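Local coordinates for protein putative NADH-depentdent flavin oxidoreductase (PDB 5OCS) that probably acts as an FMN-dependent ene-reductase of the Old Yellow Enzyme family, using a nicotinamide nucleotide to reduce its flavin and, in turn, activated alkenes, at residues Q100-G105 / E176-H181; T58-E63 / D158-A163; E213-V218 / R257-V262; R106-E111 / W128-P133; V232-W237 / V262-G267. All coordinates share one frame; numbering follows the deposited sequence.

Interaction 1 (Q100-G105 / E176-H181)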
# COMPACT_ATOMS: atom_id res chain seq x y z
N GLN D 100 -3.51 17.26 9.76
CA GLN D 100 -4.72 18.08 9.98
C GLN D 100 -5.12 17.98 11.44
O GLN D 100 -5.42 16.89 11.95
CB GLN D 100 -5.85 17.60 9.08
CG GLN D 100 -7.07 18.48 9.14
CD GLN D 100 -8.22 17.87 8.41
OE1 GLN D 100 -8.78 16.86 8.84
NE2 GLN D 100 -8.63 18.51 7.32
N LEU D 101 -5.03 19.10 12.17
CA LEU D 101 -5.46 19.12 13.55
C LEU D 101 -6.93 19.55 13.57
O LEU D 101 -7.32 20.50 12.86
CB LEU D 101 -4.60 20.07 14.35
CG LEU D 101 -3.15 19.68 14.60
CD1 LEU D 101 -2.52 20.74 15.50
CD2 LEU D 101 -3.00 18.29 15.21
N ALA D 102 -7.71 18.89 14.41
CA ALA D 102 -9.16 18.93 14.31
C ALA D 102 -9.85 18.90 15.66
O ALA D 102 -9.33 18.43 16.64
CB ALA D 102 -9.63 17.76 13.47
N HIS D 103 -11.07 19.43 15.66
CA HIS D 103 -12.00 19.31 16.76
C HIS D 103 -13.41 19.33 16.12
O HIS D 103 -13.73 20.27 15.37
CB HIS D 103 -11.85 20.49 17.69
CG HIS D 103 -12.57 20.33 18.99
ND1 HIS D 103 -13.93 20.15 19.07
CD2 HIS D 103 -12.12 20.38 20.26
CE1 HIS D 103 -14.29 20.06 20.34
NE2 HIS D 103 -13.20 20.20 21.08
N ALA D 104 -14.17 18.28 16.34
CA ALA D 104 -15.48 18.06 15.67
C ALA D 104 -16.63 18.93 16.20
O ALA D 104 -17.66 19.05 15.57
CB ALA D 104 -15.89 16.60 15.80
N GLY D 105 -16.46 19.51 17.38
CA GLY D 105 -17.44 20.43 17.93
C GLY D 105 -18.71 19.64 18.15
O GLY D 105 -18.67 18.52 18.66
N GLU D 176 -2.31 21.61 9.01
CA GLU D 176 -3.57 22.12 8.47
C GLU D 176 -4.57 22.23 9.59
O GLU D 176 -4.92 21.22 10.23
CB GLU D 176 -4.09 21.20 7.37
CG GLU D 176 -5.48 21.59 6.86
CD GLU D 176 -5.87 20.88 5.59
OE1 GLU D 176 -5.17 21.04 4.56
OE2 GLU D 176 -6.91 20.17 5.63
N VAL D 177 -5.03 23.45 9.87
CA VAL D 177 -5.99 23.62 10.96
C VAL D 177 -7.34 23.45 10.27
O VAL D 177 -7.65 24.09 9.25
CB VAL D 177 -5.90 25.04 11.59
CG1 VAL D 177 -7.02 25.26 12.58
CG2 VAL D 177 -4.54 25.21 12.27
N HIS D 178 -8.16 22.59 10.83
CA HIS D 178 -9.41 22.20 10.20
C HIS D 178 -10.51 23.21 10.53
O HIS D 178 -11.05 23.18 11.61
CB HIS D 178 -9.82 20.80 10.65
CG HIS D 178 -10.80 20.13 9.74
ND1 HIS D 178 -11.53 20.79 8.78
CD2 HIS D 178 -11.17 18.83 9.65
CE1 HIS D 178 -12.31 19.94 8.14
NE2 HIS D 178 -12.10 18.73 8.64
N GLY D 179 -10.82 24.06 9.57
CA GLY D 179 -11.93 25.04 9.66
C GLY D 179 -13.14 24.73 8.80
O GLY D 179 -13.94 25.62 8.55
N ALA D 180 -13.31 23.49 8.36
CA ALA D 180 -14.34 23.13 7.40
C ALA D 180 -15.18 21.94 7.88
O ALA D 180 -15.15 21.58 9.04
CB ALA D 180 -13.69 22.87 6.06
N HIS D 181 -15.97 21.38 6.96
CA HIS D 181 -16.79 20.17 7.16
C HIS D 181 -17.76 20.25 8.34
O HIS D 181 -18.11 19.25 8.97
CB HIS D 181 -15.93 18.88 7.23
CG HIS D 181 -16.69 17.65 6.80
ND1 HIS D 181 -16.95 17.36 5.48
CD2 HIS D 181 -17.28 16.66 7.52
CE1 HIS D 181 -17.66 16.25 5.40
NE2 HIS D 181 -17.88 15.80 6.62
O HOH W 1 -12.54 22.54 13.65

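Interaction 2 (T58-E63 / D158-A163)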
# COMPACT_ATOMS: atom_id res chain seq x y z
N THR D 58 -6.89 14.83 13.13
CA THR D 58 -6.31 14.36 14.34
C THR D 58 -6.82 15.20 15.51
O THR D 58 -6.58 16.41 15.57
CB THR D 58 -4.78 14.42 14.22
OG1 THR D 58 -4.39 13.49 13.19
CG2 THR D 58 -4.10 14.04 15.53
N ALA D 59 -7.56 14.55 16.40
CA ALA D 59 -8.26 15.21 17.50
C ALA D 59 -7.29 15.84 18.48
O ALA D 59 -6.32 15.21 18.91
CB ALA D 59 -9.18 14.22 18.21
N VAL D 60 -7.56 17.10 18.83
CA VAL D 60 -6.80 17.81 19.83
C VAL D 60 -7.18 17.43 21.28
O VAL D 60 -6.47 17.81 22.21
CB VAL D 60 -6.84 19.36 19.60
CG1 VAL D 60 -6.32 19.70 18.19
CG2 VAL D 60 -8.25 19.93 19.81
N SER D 61 -8.26 16.68 21.46
CA SER D 61 -8.70 16.23 22.78
C SER D 61 -9.63 15.09 22.52
O SER D 61 -10.17 14.97 21.43
CB SER D 61 -9.44 17.36 23.52
OG SER D 61 -10.61 17.79 22.83
N PRO D 62 -9.86 14.26 23.53
CA PRO D 62 -10.79 13.16 23.30
C PRO D 62 -12.18 13.64 22.91
O PRO D 62 -12.80 13.05 22.05
CB PRO D 62 -10.90 12.48 24.68
CG PRO D 62 -9.86 13.08 25.54
CD PRO D 62 -9.19 14.22 24.84
N GLU D 63 -12.67 14.69 23.57
CA GLU D 63 -14.01 15.26 23.29
C GLU D 63 -14.14 15.87 21.90
O GLU D 63 -15.25 16.05 21.41
CB GLU D 63 -14.46 16.29 24.39
CG GLU D 63 -13.76 17.64 24.48
CD GLU D 63 -12.51 17.65 25.35
OE1 GLU D 63 -11.93 16.57 25.59
OE2 GLU D 63 -12.09 18.73 25.78
N ASP D 158 -5.63 25.93 23.93
CA ASP D 158 -4.45 25.33 24.51
C ASP D 158 -4.25 23.91 23.99
O ASP D 158 -3.11 23.48 23.87
CB ASP D 158 -4.52 25.32 26.02
CG ASP D 158 -4.42 26.70 26.62
OD1 ASP D 158 -3.97 27.68 25.95
OD2 ASP D 158 -4.84 26.79 27.76
N ASP D 159 -5.34 23.19 23.72
CA ASP D 159 -5.28 21.81 23.19
C ASP D 159 -4.71 21.81 21.75
O ASP D 159 -3.88 20.96 21.41
CB ASP D 159 -6.65 21.12 23.21
CG ASP D 159 -7.14 20.81 24.61
OD1 ASP D 159 -6.34 20.85 25.58
OD2 ASP D 159 -8.33 20.47 24.73
N PHE D 160 -5.14 22.77 20.94
CA PHE D 160 -4.55 22.94 19.61
C PHE D 160 -3.04 23.20 19.69
O PHE D 160 -2.25 22.64 18.93
CB PHE D 160 -5.24 24.03 18.82
CG PHE D 160 -6.39 23.54 17.97
CD1 PHE D 160 -6.16 23.09 16.67
CD2 PHE D 160 -7.71 23.52 18.47
CE1 PHE D 160 -7.21 22.61 15.87
CE2 PHE D 160 -8.77 23.07 17.66
CZ PHE D 160 -8.51 22.59 16.37
N VAL D 161 -2.66 24.08 20.60
CA VAL D 161 -1.27 24.36 20.89
C VAL D 161 -0.52 23.13 21.34
O VAL D 161 0.57 22.87 20.82
CB VAL D 161 -1.12 25.50 21.93
CG1 VAL D 161 0.35 25.63 22.36
CG2 VAL D 161 -1.62 26.81 21.33
N ALA D 162 -1.07 22.37 22.29
CA ALA D 162 -0.38 21.20 22.81
C ALA D 162 -0.16 20.20 21.68
O ALA D 162 0.94 19.65 21.52
CB ALA D 162 -1.09 20.57 23.99
N ALA D 163 -1.19 19.98 20.89
CA ALA D 163 -1.11 19.02 19.77
C ALA D 163 -0.13 19.51 18.69
O ALA D 163 0.60 18.70 18.13
CB ALA D 163 -2.49 18.77 19.17
O HOH W 2 -3.89 18.56 22.89
O HOH W 3 -10.37 20.50 22.89

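Interaction 3 (E213-V218 / R257-V262)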
# COMPACT_ATOMS: atom_id res chain seq x y z
N GLU D 213 -8.07 33.04 16.29
CA GLU D 213 -7.31 32.85 17.56
C GLU D 213 -6.60 31.49 17.57
O GLU D 213 -5.44 31.36 17.97
CB GLU D 213 -8.17 32.95 18.80
CG GLU D 213 -8.61 34.39 19.08
CD GLU D 213 -9.61 34.51 20.17
OE1 GLU D 213 -10.03 33.45 20.71
OE2 GLU D 213 -9.98 35.66 20.51
N VAL D 214 -7.33 30.48 17.12
CA VAL D 214 -6.78 29.11 17.12
C VAL D 214 -5.64 29.06 16.14
O VAL D 214 -4.53 28.56 16.49
CB VAL D 214 -7.85 28.06 16.79
CG1 VAL D 214 -7.24 26.65 16.67
CG2 VAL D 214 -8.88 28.06 17.89
N PHE D 215 -5.88 29.54 14.91
CA PHE D 215 -4.83 29.58 13.90
C PHE D 215 -3.60 30.31 14.45
O PHE D 215 -2.47 29.82 14.32
CB PHE D 215 -5.26 30.27 12.61
CG PHE D 215 -4.13 30.50 11.69
CD1 PHE D 215 -3.73 29.50 10.82
CD2 PHE D 215 -3.42 31.68 11.74
CE1 PHE D 215 -2.63 29.68 10.02
CE2 PHE D 215 -2.32 31.87 10.95
CZ PHE D 215 -1.93 30.87 10.07
N ASP D 216 -3.81 31.49 15.04
CA ASP D 216 -2.68 32.26 15.61
C ASP D 216 -1.93 31.51 16.66
O ASP D 216 -0.71 31.53 16.68
CB ASP D 216 -3.16 33.61 16.21
CG ASP D 216 -3.55 34.61 15.13
OD1 ASP D 216 -3.13 34.45 13.96
OD2 ASP D 216 -4.25 35.60 15.48
N ALA D 217 -2.65 30.82 17.53
CA ALA D 217 -2.01 30.07 18.58
C ALA D 217 -1.17 28.92 18.05
O ALA D 217 -0.06 28.67 18.56
CB ALA D 217 -3.03 29.58 19.58
N VAL D 218 -1.69 28.23 17.03
CA VAL D 218 -0.95 27.16 16.36
C VAL D 218 0.28 27.70 15.65
O VAL D 218 1.38 27.11 15.73
CB VAL D 218 -1.86 26.41 15.37
CG1 VAL D 218 -1.03 25.52 14.44
CG2 VAL D 218 -2.89 25.57 16.16
N ARG D 257 -1.95 37.05 8.72
CA ARG D 257 -1.46 36.42 9.92
C ARG D 257 -0.41 35.33 9.65
O ARG D 257 -0.09 34.60 10.53
CB ARG D 257 -2.65 35.86 10.71
CG ARG D 257 -3.51 36.99 11.31
CD ARG D 257 -4.83 36.48 11.79
NE ARG D 257 -5.81 37.57 11.97
CZ ARG D 257 -6.46 37.85 13.10
NH1 ARG D 257 -6.27 37.15 14.22
NH2 ARG D 257 -7.35 38.84 13.11
N GLY D 258 0.14 35.25 8.46
CA GLY D 258 1.27 34.34 8.23
C GLY D 258 0.90 32.91 7.89
O GLY D 258 1.77 32.03 7.94
N SER D 259 -0.36 32.65 7.55
CA SER D 259 -0.69 31.39 6.86
C SER D 259 0.15 31.11 5.63
O SER D 259 0.42 32.01 4.83
CB SER D 259 -2.17 31.35 6.47
OG SER D 259 -2.51 30.00 6.15
N ALA D 260 0.59 29.86 5.46
CA ALA D 260 1.35 29.44 4.29
C ALA D 260 0.49 29.19 3.06
O ALA D 260 1.00 29.18 1.94
CB ALA D 260 2.14 28.19 4.62
N ALA D 261 -0.80 28.94 3.28
CA ALA D 261 -1.69 28.53 2.24
C ALA D 261 -3.11 28.67 2.71
O ALA D 261 -3.39 29.00 3.86
CB ALA D 261 -1.40 27.07 1.83
N VAL D 262 -4.01 28.38 1.80
CA VAL D 262 -5.39 28.06 2.17
C VAL D 262 -5.86 26.85 1.35
O VAL D 262 -5.59 26.73 0.14
CB VAL D 262 -6.33 29.30 2.04
CG1 VAL D 262 -6.44 29.74 0.60
CG2 VAL D 262 -7.72 28.99 2.58
O HOH W 4 -0.46 34.58 13.22

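Interaction 4 (R106-E111 / W128-P133)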
# COMPACT_ATOMS: atom_id res chain seq x y z
N ARG D 106 -19.85 20.20 17.73
CA ARG D 106 -21.12 19.50 17.90
C ARG D 106 -21.27 18.23 17.12
O ARG D 106 -22.22 17.51 17.36
CB ARG D 106 -22.32 20.41 17.60
CG ARG D 106 -22.52 20.66 16.11
CD ARG D 106 -23.44 21.84 15.93
NE ARG D 106 -23.71 22.14 14.53
CZ ARG D 106 -24.79 22.82 14.09
NH1 ARG D 106 -25.75 23.21 14.96
NH2 ARG D 106 -24.92 23.06 12.77
N LYS D 107 -20.39 17.96 16.15
CA LYS D 107 -20.44 16.74 15.37
C LYS D 107 -19.64 15.58 15.99
O LYS D 107 -19.59 14.47 15.42
CB LYS D 107 -19.92 17.02 13.97
CG LYS D 107 -20.85 17.86 13.12
CD LYS D 107 -20.19 17.99 11.75
CE LYS D 107 -21.17 18.28 10.67
NZ LYS D 107 -20.55 18.08 9.33
N ALA D 108 -19.04 15.84 17.15
CA ALA D 108 -18.32 14.82 17.90
C ALA D 108 -19.22 13.71 18.43
O ALA D 108 -20.46 13.76 18.25
CB ALA D 108 -17.53 15.47 19.02
N SER D 109 -18.60 12.67 18.99
CA SER D 109 -19.31 11.60 19.65
C SER D 109 -20.27 10.93 18.68
O SER D 109 -21.47 10.73 18.98
CB SER D 109 -20.05 12.14 20.90
OG SER D 109 -20.61 11.08 21.64
N SER D 110 -19.76 10.63 17.47
CA SER D 110 -20.55 9.98 16.42
C SER D 110 -19.94 8.62 16.02
O SER D 110 -18.81 8.29 16.37
CB SER D 110 -20.62 10.86 15.20
OG SER D 110 -21.28 12.08 15.51
N GLU D 111 -20.73 7.84 15.30
CA GLU D 111 -20.31 6.51 14.84
C GLU D 111 -19.51 6.68 13.56
O GLU D 111 -19.67 7.67 12.84
CB GLU D 111 -21.54 5.62 14.55
CG GLU D 111 -22.39 5.30 15.77
CD GLU D 111 -21.76 4.27 16.73
OE1 GLU D 111 -20.55 3.95 16.66
OE2 GLU D 111 -22.46 3.81 17.64
N TRP D 128 -20.12 10.84 24.47
CA TRP D 128 -19.69 11.94 25.34
C TRP D 128 -20.35 13.25 25.04
O TRP D 128 -20.88 13.46 23.95
CB TRP D 128 -18.18 12.12 25.31
CG TRP D 128 -17.57 12.56 23.99
CD1 TRP D 128 -17.42 13.83 23.54
CD2 TRP D 128 -17.05 11.71 22.96
NE1 TRP D 128 -16.81 13.84 22.31
CE2 TRP D 128 -16.57 12.55 21.93
CE3 TRP D 128 -16.88 10.32 22.83
CZ2 TRP D 128 -15.94 12.04 20.80
CZ3 TRP D 128 -16.29 9.83 21.67
CH2 TRP D 128 -15.81 10.68 20.70
N GLN D 129 -20.34 14.15 26.03
CA GLN D 129 -20.88 15.49 25.84
C GLN D 129 -20.02 16.30 24.84
O GLN D 129 -18.79 16.36 24.99
CB GLN D 129 -20.96 16.26 27.16
CG GLN D 129 -21.67 17.62 26.99
CD GLN D 129 -23.12 17.44 26.54
OE1 GLN D 129 -23.92 16.88 27.29
NE2 GLN D 129 -23.47 17.87 25.30
N THR D 130 -20.68 16.90 23.85
CA THR D 130 -20.03 17.68 22.79
C THR D 130 -20.11 19.17 23.11
O THR D 130 -20.92 19.60 23.94
CB THR D 130 -20.68 17.38 21.42
OG1 THR D 130 -22.07 17.78 21.45
CG2 THR D 130 -20.57 15.90 21.13
N PHE D 131 -19.26 19.95 22.47
CA PHE D 131 -19.12 21.37 22.70
C PHE D 131 -19.19 22.12 21.38
O PHE D 131 -18.78 21.60 20.32
CB PHE D 131 -17.78 21.64 23.42
CG PHE D 131 -17.71 20.99 24.77
CD1 PHE D 131 -18.38 21.57 25.85
CD2 PHE D 131 -17.14 19.74 24.94
CE1 PHE D 131 -18.39 20.94 27.10
CE2 PHE D 131 -17.14 19.10 26.17
CZ PHE D 131 -17.77 19.70 27.26
N ALA D 132 -19.68 23.35 21.46
CA ALA D 132 -19.94 24.16 20.27
C ALA D 132 -20.06 25.63 20.61
O ALA D 132 -20.16 26.01 21.81
CB ALA D 132 -21.24 23.68 19.61
N PRO D 133 -20.08 26.48 19.57
CA PRO D 133 -20.29 27.88 19.93
C PRO D 133 -21.63 28.14 20.61
O PRO D 133 -21.73 29.00 21.49
CB PRO D 133 -20.20 28.61 18.60
CG PRO D 133 -20.36 27.56 17.55
CD PRO D 133 -19.71 26.33 18.15
O HOH W 5 -24.42 17.90 19.43

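Interaction 5 (V232-W237 / V262-G267)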
# COMPACT_ATOMS: atom_id res chain seq x y z
N VAL D 232 -10.70 25.48 4.63
CA VAL D 232 -11.91 26.31 4.67
C VAL D 232 -12.93 25.79 3.69
O VAL D 232 -12.58 25.41 2.58
CB VAL D 232 -11.60 27.78 4.32
CG1 VAL D 232 -12.86 28.65 4.39
CG2 VAL D 232 -10.52 28.36 5.24
N SER D 233 -14.21 25.76 4.10
CA SER D 233 -15.27 25.43 3.16
C SER D 233 -15.58 26.62 2.28
O SER D 233 -15.80 27.68 2.82
CB SER D 233 -16.54 25.06 3.91
OG SER D 233 -17.56 24.81 2.96
N ALA D 234 -15.60 26.46 0.95
CA ALA D 234 -15.84 27.62 0.07
C ALA D 234 -17.13 28.33 0.42
O ALA D 234 -17.18 29.57 0.40
CB ALA D 234 -15.88 27.18 -1.37
N THR D 235 -18.18 27.54 0.67
CA THR D 235 -19.51 28.06 0.95
C THR D 235 -20.42 26.95 1.49
O THR D 235 -20.21 25.76 1.20
CB THR D 235 -20.15 28.70 -0.32
OG1 THR D 235 -21.44 29.26 0.01
CG2 THR D 235 -20.32 27.70 -1.46
N ASP D 236 -21.43 27.33 2.25
CA ASP D 236 -22.57 26.47 2.54
C ASP D 236 -23.48 26.41 1.31
O ASP D 236 -23.44 27.28 0.41
CB ASP D 236 -23.37 26.94 3.77
CG ASP D 236 -22.59 26.83 5.08
OD1 ASP D 236 -21.58 26.12 5.16
OD2 ASP D 236 -23.02 27.48 6.04
N TRP D 237 -24.28 25.35 1.26
CA TRP D 237 -25.27 25.13 0.20
C TRP D 237 -26.55 25.95 0.53
O TRP D 237 -27.36 26.25 -0.34
CB TRP D 237 -25.48 23.59 0.10
CG TRP D 237 -26.62 23.09 -0.70
CD1 TRP D 237 -26.64 22.83 -2.05
CD2 TRP D 237 -27.90 22.68 -0.19
NE1 TRP D 237 -27.88 22.34 -2.43
CE2 TRP D 237 -28.67 22.24 -1.31
CE3 TRP D 237 -28.48 22.67 1.09
CZ2 TRP D 237 -30.00 21.78 -1.17
CZ3 TRP D 237 -29.81 22.22 1.23
CH2 TRP D 237 -30.55 21.79 0.10
N VAL D 262 -4.01 28.38 1.80
CA VAL D 262 -5.39 28.06 2.17
C VAL D 262 -5.86 26.85 1.35
O VAL D 262 -5.59 26.73 0.14
CB VAL D 262 -6.33 29.30 2.04
CG1 VAL D 262 -6.44 29.74 0.60
CG2 VAL D 262 -7.72 28.99 2.58
N HIS D 263 -6.52 25.90 2.02
CA HIS D 263 -7.01 24.71 1.38
C HIS D 263 -8.51 24.85 1.30
O HIS D 263 -9.18 24.90 2.34
CB HIS D 263 -6.59 23.50 2.23
CG HIS D 263 -6.82 22.17 1.57
ND1 HIS D 263 -6.37 20.99 2.14
CD2 HIS D 263 -7.39 21.83 0.40
CE1 HIS D 263 -6.68 19.98 1.35
NE2 HIS D 263 -7.31 20.45 0.29
N VAL D 264 -9.03 24.91 0.08
CA VAL D 264 -10.42 25.33 -0.16
C VAL D 264 -11.23 24.11 -0.52
O VAL D 264 -10.96 23.47 -1.54
CB VAL D 264 -10.50 26.36 -1.30
CG1 VAL D 264 -11.94 26.74 -1.62
CG2 VAL D 264 -9.65 27.61 -0.98
N SER D 265 -12.23 23.77 0.30
CA SER D 265 -13.14 22.68 -0.05
C SER D 265 -14.12 23.13 -1.13
O SER D 265 -14.16 24.30 -1.48
CB SER D 265 -13.84 22.16 1.20
OG SER D 265 -12.90 21.32 1.91
N THR D 266 -14.89 22.21 -1.70
CA THR D 266 -15.59 22.52 -2.95
C THR D 266 -16.83 23.35 -2.76
O THR D 266 -17.44 23.72 -3.74
CB THR D 266 -16.05 21.26 -3.72
OG1 THR D 266 -17.04 20.58 -2.95
CG2 THR D 266 -14.88 20.32 -4.01
N GLY D 267 -17.26 23.56 -1.53
CA GLY D 267 -18.53 24.21 -1.26
C GLY D 267 -19.74 23.42 -1.74
O GLY D 267 -20.83 23.98 -1.91
O HOH W 6 -17.17 22.40 1.36

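Interaction 1 (Q100-G105 / E176-H181)
Gln100 NE2 donates to Glu176 OE2 at 2.9 Å. The bond joins neighbouring parallel strands of the TIM barrel, 96-102 and 175-179, on the face of Gln100 and Glu176; Gln100 and nearby Arg231 are FMN-binding residues. It is not quite straight, with 147° at the hydrogen. It reaches the anti side of the carboxylate, a little out of its plane. Amide and carboxylate are turned well against each other. The same OE2 forms a salt bridge with Arg231, and OE1 accepts from His263 and Trp229. Glu176 is therefore gripped at both oxygens and held in a fixed rotation. Being buried beside Arg231, it is probably stabilised as a carboxylate.

Two backbone bonds set the parallel ladder. Leu101 N gives its hydrogen to Glu176 O at 2.9 Å, and His178 N gives its own to Leu101 O at 3.0 Å. Gln100 CA lies 3.2 Å from the same Glu176 O in a CA-H...O contact.

Further along, a water lies within bonding distance of both His103 O and His178 O, bridging the strand ends where they spread apart.

The Gln100 amide stacks over one face of the His178 imidazole, offset toward the rim, with the planes 25° apart. Its chain is extended, with CG anti to the backbone N (chi1 -174°), and this carries the amide across to the ring. Ala180 N donates to His178 ND1 and steadies the ring. Tyr183 also meets it, nearly perpendicular. Ala102 CB lies near the ring plane at its edge, 4.2 Å from His178 CB.

Interaction 2 (T58-E63 / D158-A163)
Asp159 OD2 accepts from a water at 2.7 Å, and that water also hydrogen-bonds Ser61 OG. The contact sets the loop after barrel strand 52-59 against helix 150-169, one of the outer helices of the TIM barrel. Lys155 forms salt bridges with both Asp159 OD2 and Glu63 OE2. Glu63 OE2 and Asp159 OD2 are 4.3 Å apart; the shared lysine probably offsets their repulsion. Ser61 CB also lies close beside Asp159 OD2.

A second water links the backbones. It donates to Val60 O and to Asp159 O, at 2.8 Å from each. Asp159 CB sits against Val60 O as well, so loop and helix are close at this point.

Val60 is the apolar wedge. Its CG1 lies over the centre of one face of the Phe160 ring, 10° off the normal, in a CH-pi contact. CG1 is anti to the carbonyl carbon (chi1 -56°), which directs it at the ring. CG2 touches the ring near CE2 and CD2. Phe160 also packs on Leu101 of strand 96-102 and on Val214 and Val218 of helix 204-221. One turn on from Asp159, Ala163 CB meets Val60 CG1 at 4.1 Å.

Interaction 3 (E213-V218 / R257-V262)
A Schellman motif ends helix 244-256 of the TIM barrel, with Gly258 as its C-prime residue at positive phi. The turn passes beside the neighbouring outer helix, 204-221. Phe215 and Asp216 of that helix reach across to Arg257 and Ser259.

Phe215 points its ring tip into the turn. Phe215 CE2 lies 3.5 Å from Arg257 O, which sits at the ring edge and in its plane. Phe215 CZ packs against Ser259, 3.6 Å from Ser259 CB, and also comes near the Gly258 carbonyl carbon. Phe215 CG is anti to the backbone N (chi1 170°), and this sends the ring off the helix toward the turn. The ring also rests on Leu254, Val228 and Met230, so it is packed between helices 204-221 and 244-256 and strand 228-233.

Asp216 and Arg257 form a salt bridge. Arg257 NH1 donates to Asp216 OD2 at 2.8 Å, on the syn side and 25° out of the carboxylate plane. The chains cross at about a right angle, yet carboxylate and guanidinium are nearly coplanar. Asp216 OD1 lies over the Arg257 aliphatic chain, 3.4 Å from CD. A water donates to Asp216 OD1 and to Arg257 O.

Arg257 NE has a further salt bridge with Glu253. The guanidinium is thus shared between two acids of different helices. This probably favours their charged forms and fixes the arginine chain alongside the helix end.

Interaction 4 (R106-E111 / W128-P133)
Trp128 N donates to Ser109 OG at 2.9 Å, with 158° at the hydrogen. This is the direct hydrogen bond between 106-111 and 128-133. The serine oxygen is also hydrogen-bonded to Ile120 O. A water makes a second polar link: it donates to Arg106 O and hydrogen-bonds Thr130 OG1, 3.1 Å away.

The CH-pi contact is made by Trp128. Its indole lies over Ser109, whose CA stands 3.6 Å from the centroid of the six-membered ring and 13° off the normal. Ser109 CB sits over the middle of the same face. Ser109 N comes near as well, 3.3 Å from Trp128 CZ2. The first torsion of Trp128 (chi1 66°) puts CG between the backbone N and the carbonyl carbon, which folds the indole back over the serine. Its NE1 bonds to Glu63 O.

Both segments belong to the long excursion that follows strand 96-102 of the TIM barrel. The paths of 106-109 and 128-132 run nearly antiparallel, and the second leads into strand 131-132, paired in parallel with strand 146-147.

The apolar contacts follow the same line. Ala108 CB touches Thr130 CG2 at 3.7 Å and lies 4.2 Å from Trp128 CZ2. Thr130 CG2 also reaches Ser109 CB, 3.8 Å away. Past the threonine, Arg106 CB packs on Ala132 CB at 4.0 Å, while the arginine's NH1 bonds to Val136 O.

Interaction 5 (V232-W237 / V262-G267)
Val232 overlaps Val262 obliquely, with Val232 CG2 3.9 Å from Val262 CG2. The two methyls meet on the outer, helix-facing side of parallel barrel strands 228-233 and 262-265. Val232 CG1 is anti to the backbone N (chi1 -179°), which leaves CG2 anti to the carbonyl carbon and facing Val262. Farther along, Ala234 CB packs on Val264 CG1 at 4.0 Å.

Two nearly straight backbone bonds hold the strands. Val232 N donates to His263 O at 2.8 Å, with 167° at the hydrogen. Ser265 N donates to Val232 O, also at 2.8 Å. Val264 CA approaches the same carbonyl oxygen in a CA-H...O contact.

Beyond the strands the chains stay close. Ala234 CB touches Ser265 O at 3.4 Å and leans on Gly267 N. Gly267 CA makes a CA-H...O contact with Thr235 O, also 3.4 Å. A water bonds Ser233 OG and, weakly, Gly267 N.

Ser265 OG accepts from Arg231 NE. It also hydrogen-bonds a citrate, probably from the crystallisation liquor. Thr266 OG1 bonds the same citrate and Gly268 N. This is consistent with both lining the FMN pocket, near Arg231 and Leu302.

The two strands form a beta-alpha-beta unit with helix 244-256. Val232 packs on Thr247 and Leu250 of that helix and Val262 on Ser251, while Ala234 meets Tyr285 of helix 284-293. Strand 297-300 continues the sheet beside 262-265.

How the interactions relate
Interactions 1 and 5 are strand pairings of one barrel sheet. They meet at the FMN-binding region through Glu176 and His263, and Ala180 CB lies 3.5 Å from Ser233 N; Gln100 and Arg231 bind FMN there, although none is bound to this chain in the model. Interaction 2 adjoins interaction 1 through strand 52-59, with Thr58 N 2.8 Å from Gln100 O. Phe160 of interaction 2 packs on Val214 of interaction 3, CG to CG1 3.5 Å, joining two outer helices. Interaction 4 lies farther out. It is tied to interaction 2 by Trp128 and Glu63, and to interaction 1 by Lys107 NZ and His181 O, 2.7 Å apart. Interactions 3 and 5 share Val262.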